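Local coordinates for Glyoxalase/bleomycin resistance protein/dioxygenase (Nocardioides sp., PDB 4MYM), which is of unknown function but belongs to the glyoxalase/bleomycin resistance/dioxygenase family, which includes metal-dependent enzymes and proteins that bind antibiotics, at residues Leu34-His39 with Val71-Trp76; Glu42-Phe47 with Gly143-Phe148. All blocks are in the same frame, centred on the assembly; numbering follows the deposited sequence.

Contact 1. Residues Leu34-His39 with Val71-Trp76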
# COMPACT_ATOMS: atom_id res chain seq x y z
N LEU A 34 0.41 -4.34 3.19
CA LEU A 34 1.20 -3.26 2.58
C LEU A 34 2.48 -3.16 3.36
O LEU A 34 2.45 -2.88 4.56
CB LEU A 34 0.43 -1.94 2.63
CG LEU A 34 1.27 -0.70 2.30
CD1 LEU A 34 1.75 -0.75 0.86
CD2 LEU A 34 0.46 0.57 2.55
N CYS A 35 3.61 -3.41 2.69
CA CYS A 35 4.89 -3.49 3.36
C CYS A 35 5.83 -2.38 2.87
O CYS A 35 6.30 -2.38 1.72
CB CYS A 35 5.51 -4.86 3.17
SG CYS A 35 7.01 -5.09 4.13
N LEU A 36 6.08 -1.43 3.76
CA LEU A 36 6.95 -0.32 3.46
C LEU A 36 8.41 -0.76 3.59
O LEU A 36 8.76 -1.56 4.47
CB LEU A 36 6.66 0.85 4.41
CG LEU A 36 5.21 1.33 4.48
CD1 LEU A 36 5.09 2.53 5.40
CD2 LEU A 36 4.65 1.67 3.12
N VAL A 37 9.24 -0.20 2.73
CA VAL A 37 10.67 -0.46 2.75
C VAL A 37 11.30 0.56 3.68
O VAL A 37 11.18 1.77 3.48
CB VAL A 37 11.25 -0.39 1.33
CG1 VAL A 37 12.77 -0.49 1.35
CG2 VAL A 37 10.65 -1.49 0.47
N THR A 38 11.95 0.07 4.74
CA THR A 38 12.58 0.94 5.72
C THR A 38 14.11 0.82 5.67
O THR A 38 14.66 -0.14 5.09
CB THR A 38 12.04 0.66 7.15
OG1 THR A 38 12.49 1.69 8.05
CG2 THR A 38 12.49 -0.69 7.66
N HIS A 39 14.78 1.84 6.22
CA HIS A 39 16.23 1.84 6.43
C HIS A 39 16.59 1.99 7.90
O HIS A 39 17.77 2.06 8.26
CB HIS A 39 16.87 2.96 5.60
CG HIS A 39 16.51 2.89 4.16
ND1 HIS A 39 17.08 1.97 3.30
CD2 HIS A 39 15.62 3.58 3.42
CE1 HIS A 39 16.56 2.12 2.09
NE2 HIS A 39 15.66 3.08 2.15
N VAL A 71 -6.22 -4.00 5.80
CA VAL A 71 -4.88 -4.28 5.28
C VAL A 71 -3.85 -4.26 6.42
O VAL A 71 -3.93 -3.44 7.34
CB VAL A 71 -4.51 -3.30 4.13
CG1 VAL A 71 -4.25 -1.91 4.68
CG2 VAL A 71 -3.28 -3.81 3.38
N ILE A 72 -2.92 -5.20 6.39
CA ILE A 72 -1.89 -5.31 7.40
C ILE A 72 -0.75 -4.38 6.98
O ILE A 72 -0.24 -4.49 5.87
CB ILE A 72 -1.37 -6.74 7.54
CG1 ILE A 72 -2.50 -7.70 7.97
CG2 ILE A 72 -0.17 -6.80 8.49
CD1 ILE A 72 -3.16 -7.33 9.28
N LEU A 73 -0.37 -3.46 7.86
CA LEU A 73 0.77 -2.59 7.60
C LEU A 73 2.01 -3.27 8.13
O LEU A 73 2.04 -3.73 9.28
CB LEU A 73 0.59 -1.23 8.25
CG LEU A 73 1.71 -0.20 8.07
CD1 LEU A 73 1.89 0.21 6.62
CD2 LEU A 73 1.37 1.01 8.93
N ALA A 74 3.05 -3.31 7.30
CA ALA A 74 4.30 -3.99 7.63
C ALA A 74 5.52 -3.14 7.25
O ALA A 74 5.43 -2.20 6.45
CB ALA A 74 4.36 -5.34 6.92
N LEU A 75 6.65 -3.45 7.88
CA LEU A 75 7.91 -2.78 7.60
C LEU A 75 9.00 -3.81 7.44
O LEU A 75 9.12 -4.72 8.25
CB LEU A 75 8.28 -1.86 8.76
CG LEU A 75 7.18 -0.96 9.34
CD1 LEU A 75 7.61 -0.40 10.70
CD2 LEU A 75 6.84 0.16 8.37
N TRP A 76 9.84 -3.63 6.43
CA TRP A 76 10.88 -4.61 6.13
C TRP A 76 12.14 -3.86 5.70
O TRP A 76 12.10 -3.05 4.77
CB TRP A 76 10.40 -5.54 5.03
CG TRP A 76 11.13 -6.86 4.91
CD1 TRP A 76 12.21 -7.30 5.64
CD2 TRP A 76 10.83 -7.90 3.98
NE1 TRP A 76 12.59 -8.56 5.21
CE2 TRP A 76 11.76 -8.94 4.20
CE3 TRP A 76 9.86 -8.05 3.00
CZ2 TRP A 76 11.73 -10.12 3.46
CZ3 TRP A 76 9.84 -9.22 2.26
CH2 TRP A 76 10.77 -10.24 2.50
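Leu36 pairs with Leu75, and Leu34, Cys35 and Val37 with Leu73, Ala74 and Trp76, in a parallel ladder whose short strand axes are inclined at 25°. Five backbone hydrogen bonds define the register. The first runs from Leu34 N to Ile72 O (2.8 Å), nearly in line with the carbonyl, and the last from Thr38 N to Trp76 O (3.1 Å), where the donor stands well above the carbonyl plane.

The side chain of Leu36 can be traced outward. Its CB lies 4.0 Å from Leu75 CD2, CG lies 4.1 Å from Leu73 CD1, and CD1 touches both Leu73 CD1 and Leu75 CD2. With CG beside the backbone N (chi1 -54°), the chain meets each of them at a slant. On the sheet face that carries Cys35, Ala74 and Trp76, Cys35 SG packs against Ala74 CB (3.9 Å) and Trp76 CB (3.5 Å), lying at the edge of the indole and near its plane. Thr38 adds its methyl, with CG2 3.7 Å from Trp76 C.

These strands belong to the N-terminal beta-alpha-beta-beta-beta module expected of the vicinal oxygen chelate fold. Cys35 and Leu36 also pair antiparallel with a strand of the second subunit, and Trp76 meets Trp134 of that subunit edge-to-face. A bound BTB molecule, probably from crystallisation, lies about 4 Å from the Trp76 side chain.

Polar bonding across this buried seam thus rests on five main-chain bonds, with leucine hydrocarbon on one face and Cys35 sulfur on the other; Thr38 OG1 is hydrogen-bonded to Ser44 OG and Asp40 N.

Contact 2. Residues Glu42-Phe47 with Gly143-Phe148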
# COMPACT_ATOMS: atom_id res chain seq x y z
N GLU A 42 13.58 0.39 13.75
CA GLU A 42 13.12 0.82 15.08
C GLU A 42 12.54 2.23 15.09
O GLU A 42 11.56 2.48 15.78
CB GLU A 42 14.22 0.65 16.14
CG GLU A 42 14.61 -0.81 16.39
CD GLU A 42 13.41 -1.74 16.49
OE1 GLU A 42 12.46 -1.42 17.23
OE2 GLU A 42 13.42 -2.80 15.83
N ALA A 43 13.11 3.13 14.30
CA ALA A 43 12.56 4.49 14.18
C ALA A 43 11.20 4.46 13.46
O ALA A 43 10.28 5.18 13.84
CB ALA A 43 13.54 5.40 13.45
N SER A 44 11.08 3.62 12.43
CA SER A 44 9.81 3.42 11.76
C SER A 44 8.77 2.84 12.71
O SER A 44 7.68 3.37 12.81
CB SER A 44 9.97 2.52 10.53
OG SER A 44 10.61 3.22 9.48
N VAL A 45 9.11 1.79 13.44
CA VAL A 45 8.18 1.20 14.40
C VAL A 45 7.69 2.28 15.40
O VAL A 45 6.51 2.38 15.68
CB VAL A 45 8.80 -0.00 15.16
CG1 VAL A 45 7.98 -0.39 16.39
CG2 VAL A 45 8.96 -1.20 14.22
N GLU A 46 8.61 3.10 15.89
CA GLU A 46 8.27 4.19 16.81
C GLU A 46 7.23 5.17 16.21
O GLU A 46 6.27 5.55 16.88
CB GLU A 46 9.55 4.94 17.22
CG GLU A 46 9.36 6.13 18.15
CD GLU A 46 8.86 5.75 19.54
OE1 GLU A 46 8.85 4.54 19.90
OE2 GLU A 46 8.47 6.69 20.28
N PHE A 47 7.42 5.53 14.95
CA PHE A 47 6.50 6.44 14.25
C PHE A 47 5.08 5.88 14.15
O PHE A 47 4.12 6.52 14.57
CB PHE A 47 7.06 6.78 12.86
CG PHE A 47 6.19 7.70 12.04
CD1 PHE A 47 5.16 7.20 11.27
CD2 PHE A 47 6.41 9.08 12.04
CE1 PHE A 47 4.34 8.04 10.52
CE2 PHE A 47 5.60 9.93 11.29
CZ PHE A 47 4.57 9.41 10.52
N GLY A 143 5.76 9.95 5.87
CA GLY A 143 6.18 8.97 6.87
C GLY A 143 7.67 8.68 6.67
O GLY A 143 8.28 9.21 5.75
N PRO A 144 8.25 7.84 7.53
CA PRO A 144 9.69 7.57 7.53
C PRO A 144 10.18 6.55 6.47
O PRO A 144 11.39 6.29 6.40
CB PRO A 144 9.95 7.05 8.95
CG PRO A 144 8.64 6.47 9.41
CD PRO A 144 7.56 7.25 8.70
N CYS A 145 9.29 5.98 5.67
CA CYS A 145 9.68 4.98 4.68
C CYS A 145 9.48 5.45 3.24
O CYS A 145 9.17 4.64 2.35
CB CYS A 145 8.91 3.68 4.94
SG CYS A 145 9.33 2.90 6.51
N GLY A 146 9.66 6.75 3.01
CA GLY A 146 9.49 7.32 1.69
C GLY A 146 8.05 7.55 1.28
O GLY A 146 7.78 8.17 0.27
N GLU A 147 7.10 7.02 2.05
CA GLU A 147 5.71 7.18 1.70
C GLU A 147 5.21 8.53 2.21
O GLU A 147 5.81 9.13 3.12
CB GLU A 147 4.86 6.05 2.30
CG GLU A 147 4.36 6.27 3.72
CD GLU A 147 5.41 6.08 4.80
OE1 GLU A 147 6.62 6.01 4.51
OE2 GLU A 147 5.00 5.98 5.98
N PHE A 148 4.10 8.96 1.64
CA PHE A 148 3.25 9.95 2.30
C PHE A 148 1.86 9.40 2.50
O PHE A 148 1.42 8.48 1.81
CB PHE A 148 3.23 11.30 1.58
CG PHE A 148 2.59 11.32 0.22
CD1 PHE A 148 3.19 10.68 -0.87
CD2 PHE A 148 1.43 12.05 -0.01
CE1 PHE A 148 2.61 10.76 -2.14
CE2 PHE A 148 0.86 12.11 -1.26
CZ PHE A 148 1.45 11.48 -2.33
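Ser44 is the first residue of the helical segment to touch Gly143-Phe148. Its OG lies 3.2 Å from Cys145 SG and 3.8 Å from Pro144 CG, but its hydrogen-bond partner is Thr38 OG1. Three residues on, Phe47 emerges from the same side of the helix; its N is bonded to Ala43 O within regular helical geometry. CG is anti to the backbone N (chi1 179°), and the ring is laid against Pro144. The CD of that proline sits over one ring face in a CH-pi contact, 3.6 Å from the centroid and 16° off the normal. Pro144 CG reaches back to Phe47 CB (3.8 Å), while Gly143 CA approaches Phe47 CZ obliquely at 4.0 Å.

The partner segment holds the turn of a beta hairpin between strands 136-142 and 147-154 and enters the second of these, in the second four-stranded sheet of what is probably a vicinal oxygen chelate fold. Gly143 N to Glu147 O (2.9 Å) closes the turn, and Arg97 NH1 bonds to the carbonyls of Gly143 and Glu147. Inside the turn, Cys145 N donates to the syn lone pair of Glu147 OE1 (2.9 Å). The other carboxylate oxygen, OE2, is hydrogen-bonded to Trp149 NE1 and to the hydroxyl of Tyr48, the residue that follows Phe47 in the helix.

The centres of contacts 1 and 2 lie 9 Å apart, and their segments alternate along the chain: 34-39, 42-47, 71-76, then 143-148. Strand 33-38 leads directly into helix 41-51, so the first segments of both contacts are neighbours in one module. Contact 1 joins the first and fourth strands in chain order, neighbours in the first sheet; contact 2 brings helix 41-51 to a turn of the second. Strand 33-38, outermost within the chain but extended by the second subunit, meets that turn where Val37 O is 3.3 Å from Cys145 CB and Leu36 CD1 is 3.5 Å from Glu147 OE2, which probably ties the two sheets' modules together.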